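Ubiquitin-conjugating enzyme E2 U (Homo sapiens, PDB 1YRV) catalyses the covalent attachment of ubiquitin to other proteins, taking it over as a thioester from the E1 ubiquitin-activating enzyme. Local coordinates at residues F96-D101 and S136-E141; L70-T75 and V89-I94. One frame throughout, in Å; residues are numbered along the deposited sequence.

Interaction 1 (F96-D101 and S136-E141); sequences FHPNVD and SNPVLE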
loop_
_atom_site.group_PDB
_atom_site.type_symbol
_atom_site.label_atom_id
_atom_site.label_comp_id
_atom_site.label_asym_id
_atom_site.label_seq_id
_atom_site.Cartn_x
_atom_site.Cartn_y
_atom_site.Cartn_z
ATOM N N PHE A 96 -2.531 -13.898 2.051
ATOM C CA PHE A 96 -3.845 -14.518 2.212
ATOM C C PHE A 96 -4.669 -13.384 2.831
ATOM O O PHE A 96 -4.705 -13.213 4.049
ATOM C CB PHE A 96 -3.764 -15.702 3.173
ATOM C CG PHE A 96 -5.035 -16.488 3.255
ATOM C CD1 PHE A 96 -5.692 -16.660 4.469
ATOM C CD2 PHE A 96 -5.552 -17.103 2.123
ATOM C CE1 PHE A 96 -6.848 -17.449 4.551
ATOM C CE2 PHE A 96 -6.709 -17.893 2.199
ATOM C CZ PHE A 96 -7.350 -18.065 3.405
ATOM N N HIS A 97 -5.326 -12.603 1.982
ATOM C CA HIS A 97 -6.041 -11.423 2.439
ATOM C C HIS A 97 -7.321 -11.266 1.650
ATOM O O HIS A 97 -7.346 -11.472 0.453
ATOM C CB HIS A 97 -5.102 -10.214 2.260
ATOM C CG HIS A 97 -5.611 -8.945 2.873
ATOM N ND1 HIS A 97 -6.784 -8.352 2.456
ATOM C CD2 HIS A 97 -5.139 -8.196 3.890
ATOM C CE1 HIS A 97 -7.018 -7.291 3.206
ATOM N NE2 HIS A 97 -6.040 -7.169 4.083
ATOM N N PRO A 98 -8.413 -10.914 2.320
ATOM C CA PRO A 98 -9.724 -10.735 1.692
ATOM C C PRO A 98 -9.781 -9.728 0.534
ATOM O O PRO A 98 -10.564 -9.907 -0.397
ATOM C CB PRO A 98 -10.612 -10.295 2.856
ATOM C CG PRO A 98 -9.927 -10.897 4.056
ATOM C CD PRO A 98 -8.484 -10.627 3.759
ATOM N N ASN A 99 -8.965 -8.678 0.578
ATOM C CA ASN A 99 -9.027 -7.677 -0.471
ATOM C C ASN A 99 -7.842 -7.628 -1.420
ATOM O O ASN A 99 -7.797 -6.775 -2.305
ATOM C CB ASN A 99 -9.250 -6.304 0.158
ATOM C CG ASN A 99 -10.426 -6.295 1.115
ATOM O OD1 ASN A 99 -10.311 -5.823 2.238
ATOM N ND2 ASN A 99 -11.553 -6.834 0.682
ATOM N N VAL A 100 -6.895 -8.546 -1.261
ATOM C CA VAL A 100 -5.741 -8.561 -2.143
ATOM C C VAL A 100 -5.984 -9.594 -3.227
ATOM O O VAL A 100 -6.279 -10.753 -2.945
ATOM C CB VAL A 100 -4.451 -8.893 -1.367
ATOM C CG1 VAL A 100 -3.262 -8.871 -2.294
ATOM C CG2 VAL A 100 -4.266 -7.897 -0.240
ATOM N N ASP A 101 -5.898 -9.154 -4.477
ATOM C CA ASP A 101 -6.109 -10.042 -5.605
ATOM C C ASP A 101 -5.150 -11.211 -5.459
ATOM O O ASP A 101 -3.935 -11.043 -5.565
ATOM C CB ASP A 101 -5.813 -9.339 -6.915
ATOM C CG ASP A 101 -6.423 -10.058 -8.092
ATOM O OD1 ASP A 101 -7.523 -9.638 -8.520
ATOM O OD2 ASP A 101 -5.817 -11.044 -8.574
ATOM N N SER A 136 -5.589 -3.221 7.127
ATOM C CA SER A 136 -5.799 -3.831 8.436
ATOM C C SER A 136 -7.286 -3.945 8.760
ATOM O O SER A 136 -7.646 -4.379 9.846
ATOM C CB SER A 136 -5.115 -3.011 9.519
ATOM O OG SER A 136 -3.736 -2.958 9.271
ATOM N N ASN A 137 -8.135 -3.558 7.815
ATOM C CA ASN A 137 -9.570 -3.597 8.003
ATOM C C ASN A 137 -10.249 -3.943 6.711
ATOM O O ASN A 137 -10.784 -3.081 6.027
ATOM C CB ASN A 137 -10.089 -2.249 8.499
ATOM C CG ASN A 137 -9.507 -1.877 9.843
ATOM O OD1 ASN A 137 -9.686 -2.602 10.828
ATOM N ND2 ASN A 137 -8.782 -0.764 9.892
ATOM N N PRO A 138 -10.224 -5.223 6.351
ATOM C CA PRO A 138 -10.842 -5.739 5.131
ATOM C C PRO A 138 -12.322 -5.354 4.931
ATOM O O PRO A 138 -13.080 -5.129 5.880
ATOM C CB PRO A 138 -10.647 -7.245 5.280
ATOM C CG PRO A 138 -9.336 -7.333 5.999
ATOM C CD PRO A 138 -9.497 -6.292 7.065
ATOM N N VAL A 139 -12.708 -5.286 3.665
ATOM C CA VAL A 139 -14.067 -4.962 3.271
ATOM C C VAL A 139 -14.698 -6.314 2.986
ATOM O O VAL A 139 -14.685 -6.789 1.841
ATOM C CB VAL A 139 -14.085 -4.126 1.961
ATOM C CG1 VAL A 139 -15.511 -3.779 1.563
ATOM C CG2 VAL A 139 -13.245 -2.876 2.129
ATOM N N LEU A 140 -15.228 -6.950 4.026
ATOM C CA LEU A 140 -15.845 -8.261 3.858
ATOM C C LEU A 140 -16.956 -8.220 2.815
ATOM O O LEU A 140 -17.276 -9.241 2.207
ATOM C CB LEU A 140 -16.406 -8.749 5.193
ATOM C CG LEU A 140 -15.394 -8.866 6.333
ATOM C CD1 LEU A 140 -16.123 -9.112 7.650
ATOM C CD2 LEU A 140 -14.415 -9.988 6.021
ATOM N N GLU A 141 -17.519 -7.030 2.608
ATOM C CA GLU A 141 -18.611 -6.818 1.659
ATOM C C GLU A 141 -18.542 -7.727 0.436
ATOM O O GLU A 141 -19.356 -8.645 0.271
ATOM C CB GLU A 141 -18.654 -5.347 1.212
ATOM C CG GLU A 141 -19.536 -5.087 -0.020
ATOM C CD GLU A 141 -21.010 -5.459 0.180
ATOM O OE1 GLU A 141 -21.745 -5.524 -0.845
ATOM O OE2 GLU A 141 -21.430 -5.673 1.350
#
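Two hydrogen bonds join the amide of Asn99 to the backbone of Val139. The stronger runs from Val139 N to Asn99 OD1 (2.8 Å); the donor lies in the carbonyl plane, on a lone pair, with a C=O...N angle of 117°. On the other arm of the amide, Asn99 ND2 reaches Val139 O in a weak bond of 3.3 Å. CG stands beside the backbone N of Asn99 (chi1 -52°), which sends the amide across to the 136-141 loop.

A third bond stays within the 96-101 loop: Asn99 N donates to His97 ND1 (2.9 Å), almost exactly in the imidazole plane. NE2, at the other end of the ring, hydrogen-bonds Leu135 O at the end of helix 124-135, so both ring nitrogens are engaged.

The apolar part gathers on Pro138. Its CG touches His97 CE1 at 3.6 Å, the two side chains crossing at about a right angle, and its CB meets Pro98 CB at 3.9 Å.

His97, Pro98 and Asn99 are the HPN signature of E2 enzymes. The OD1 bond and weak ND2 bond set which way round the amide lies, limiting its rotation beside the predicted thioester cysteine Cys108, consistent with this asparagine's role in E2 catalysis.

Interaction 2 (L70-T75 and V89-I94); sequences LVFQLT and VKFITI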
loop_
_atom_site.group_PDB
_atom_site.type_symbol
_atom_site.label_atom_id
_atom_site.label_comp_id
_atom_site.label_asym_id
_atom_site.label_seq_id
_atom_site.Cartn_x
_atom_site.Cartn_y
_atom_site.Cartn_z
ATOM N N LEU A 70 2.141 -8.041 12.360
ATOM C CA LEU A 70 2.512 -8.406 11.004
ATOM C C LEU A 70 3.038 -7.191 10.217
ATOM O O LEU A 70 2.939 -6.044 10.673
ATOM C CB LEU A 70 1.301 -9.038 10.316
ATOM C CG LEU A 70 1.010 -10.422 10.914
ATOM C CD1 LEU A 70 -0.404 -10.910 10.608
ATOM C CD2 LEU A 70 2.035 -11.377 10.364
ATOM N N VAL A 71 3.583 -7.448 9.031
ATOM C CA VAL A 71 4.143 -6.382 8.207
ATOM C C VAL A 71 3.806 -6.542 6.730
ATOM O O VAL A 71 4.092 -7.576 6.139
ATOM C CB VAL A 71 5.679 -6.334 8.359
ATOM C CG1 VAL A 71 6.266 -5.237 7.482
ATOM C CG2 VAL A 71 6.036 -6.063 9.817
ATOM N N PHE A 72 3.201 -5.518 6.132
ATOM C CA PHE A 72 2.857 -5.577 4.716
ATOM C C PHE A 72 4.065 -5.079 3.927
ATOM O O PHE A 72 4.512 -3.937 4.096
ATOM C CB PHE A 72 1.635 -4.700 4.417
ATOM C CG PHE A 72 0.429 -4.987 5.297
ATOM C CD1 PHE A 72 -0.283 -6.180 5.191
ATOM C CD2 PHE A 72 -0.029 -4.033 6.191
ATOM C CE1 PHE A 72 -1.457 -6.406 5.963
ATOM C CE2 PHE A 72 -1.194 -4.251 6.958
ATOM C CZ PHE A 72 -1.905 -5.445 6.841
ATOM N N GLN A 73 4.626 -5.957 3.106
ATOM C CA GLN A 73 5.772 -5.600 2.271
ATOM C C GLN A 73 5.263 -5.396 0.853
ATOM O O GLN A 73 4.842 -6.340 0.193
ATOM C CB GLN A 73 6.807 -6.701 2.298
ATOM C CG GLN A 73 7.476 -6.816 3.625
ATOM C CD GLN A 73 8.273 -8.072 3.727
ATOM O OE1 GLN A 73 7.707 -9.162 3.751
ATOM N NE2 GLN A 73 9.602 -7.942 3.765
ATOM N N LEU A 74 5.323 -4.152 0.393
ATOM C CA LEU A 74 4.804 -3.784 -0.910
ATOM C C LEU A 74 5.810 -3.042 -1.774
ATOM O O LEU A 74 6.896 -2.677 -1.327
ATOM C CB LEU A 74 3.616 -2.848 -0.684
ATOM C CG LEU A 74 2.610 -3.242 0.383
ATOM C CD1 LEU A 74 2.057 -2.012 1.088
ATOM C CD2 LEU A 74 1.520 -4.050 -0.256
ATOM N N THR A 75 5.436 -2.849 -3.034
ATOM C CA THR A 75 6.216 -2.020 -3.930
ATOM C C THR A 75 5.171 -1.034 -4.450
ATOM O O THR A 75 3.995 -1.392 -4.667
ATOM C CB THR A 75 6.850 -2.758 -5.152
ATOM O OG1 THR A 75 5.816 -3.293 -5.974
ATOM C CG2 THR A 75 7.788 -3.835 -4.720
ATOM N N VAL A 89 0.155 -0.175 -6.588
ATOM C CA VAL A 89 0.685 -0.853 -5.416
ATOM C C VAL A 89 0.500 -2.365 -5.582
ATOM O O VAL A 89 -0.570 -2.850 -5.996
ATOM C CB VAL A 89 -0.045 -0.376 -4.104
ATOM C CG1 VAL A 89 0.374 -1.235 -2.918
ATOM C CG2 VAL A 89 0.265 1.091 -3.825
ATOM N N LYS A 90 1.558 -3.095 -5.270
ATOM C CA LYS A 90 1.520 -4.531 -5.344
ATOM C C LYS A 90 2.223 -5.157 -4.170
ATOM O O LYS A 90 3.215 -4.624 -3.660
ATOM C CB LYS A 90 2.171 -5.021 -6.622
ATOM C CG LYS A 90 1.319 -4.799 -7.840
ATOM C CD LYS A 90 2.086 -5.135 -9.109
ATOM C CE LYS A 90 1.213 -4.890 -10.344
ATOM N NZ LYS A 90 -0.097 -5.664 -10.245
ATOM N N PHE A 91 1.681 -6.297 -3.744
ATOM C CA PHE A 91 2.251 -7.065 -2.654
ATOM C C PHE A 91 3.384 -7.886 -3.236
ATOM O O PHE A 91 3.181 -8.616 -4.189
ATOM C CB PHE A 91 1.192 -7.986 -2.068
ATOM C CG PHE A 91 0.624 -7.484 -0.804
ATOM C CD1 PHE A 91 1.254 -7.752 0.386
ATOM C CD2 PHE A 91 -0.523 -6.698 -0.806
ATOM C CE1 PHE A 91 0.771 -7.233 1.563
ATOM C CE2 PHE A 91 -1.021 -6.170 0.372
ATOM C CZ PHE A 91 -0.378 -6.443 1.559
ATOM N N ILE A 92 4.576 -7.759 -2.669
ATOM C CA ILE A 92 5.718 -8.505 -3.165
ATOM C C ILE A 92 5.388 -9.997 -3.178
ATOM O O ILE A 92 5.630 -10.688 -4.176
ATOM C CB ILE A 92 6.971 -8.214 -2.305
ATOM C CG1 ILE A 92 7.530 -6.844 -2.691
ATOM C CG2 ILE A 92 8.015 -9.304 -2.495
ATOM C CD1 ILE A 92 8.250 -6.118 -1.585
ATOM N N THR A 93 4.822 -10.491 -2.074
ATOM C CA THR A 93 4.427 -11.896 -1.987
ATOM C C THR A 93 2.939 -11.946 -1.714
ATOM O O THR A 93 2.492 -11.537 -0.647
ATOM C CB THR A 93 5.155 -12.630 -0.862
ATOM O OG1 THR A 93 6.557 -12.371 -0.953
ATOM C CG2 THR A 93 4.953 -14.115 -1.004
ATOM N N ILE A 94 2.176 -12.432 -2.696
ATOM C CA ILE A 94 0.730 -12.525 -2.575
ATOM C C ILE A 94 0.382 -13.050 -1.198
ATOM O O ILE A 94 0.806 -14.141 -0.824
ATOM C CB ILE A 94 0.148 -13.458 -3.636
ATOM C CG1 ILE A 94 0.359 -12.842 -5.025
ATOM C CG2 ILE A 94 -1.322 -13.711 -3.356
ATOM C CD1 ILE A 94 -0.065 -13.744 -6.163
HETATM O O HOH W 1 4.752 -9.425 0.598
#
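Leu74 drops its CD2 methyl onto the Phe91 ring, almost on the ring normal: this CH-pi contact puts CD2 3.3 Å from the centroid of the Phe91 ring, which is close packing. Phe72 comes to the same ring from the edge, its CD1 near the plane and 3.6 Å from Phe91 CZ. Phe91 is therefore covered on one face and backed at its rim by two residues of strand 71-77. Its first torsion of -102°, well off a staggered value, is consistent with the ring being held by these two neighbours. Leu74 CD2 also meets Val89 CG1, at 4.0 Å.

The other face of the sheet is the more exposed one. There CG2 of Thr75 meets CG1 of Ile92 at 3.6 Å, the side chains crossing at about a right angle, and Gln73 CB lies near the Ile92 tip.

Backbone bonds knit the hairpin together. Thr75 and Lys90 form an antiparallel hydrogen-bonded pair, with Thr75 N to Lys90 O at 2.9 Å and Lys90 N to Thr75 O at 3.0 Å; Leu74 and Phe91 make the adjacent non-hydrogen-bonded pair. Regular pairing ends after Phe91, yet Ile92 N still donates to Gln73 O (3.2 Å). That carbonyl takes a second hydrogen from a water, which in turn accepts from Thr93 N at 2.9 Å.

The short strand axes run at 133°. These are the third and fourth strands of the four-stranded antiparallel sheet of the E2 (UBC) fold, 88-91 being outermost in the chain. The water carries the polar link one residue further, satisfying Thr93 N where the chain turns from the sheet, while the face carrying Phe72, Leu74 and Phe91 packs against Leu135 of helix 124-135 through its two phenylalanines.

In the fold
Both segments of interaction 2 precede those of interaction 1 in the sequence, and the centres of the two contacts are 13 Å apart, but they touch at two places. Ser136 OG packs 3.7 Å from Phe72 CE2, and Val100 CG2 lies 3.7 Å from Phe91 CE2, so residues of both strands of the hairpin abut the two loops, Phe72 the 136-141 side and Phe91 the 96-101 side. Trp67 adds a bridge, its ring meeting those of His97 and Phe72. Interaction 1 is the one beside the predicted thioester-forming residue: the side chain of Asn99 is about 4 Å from that of Cys108, and their backbones are hydrogen-bonded. Phe91 is about 10 Å from Cys108, side chain to side chain.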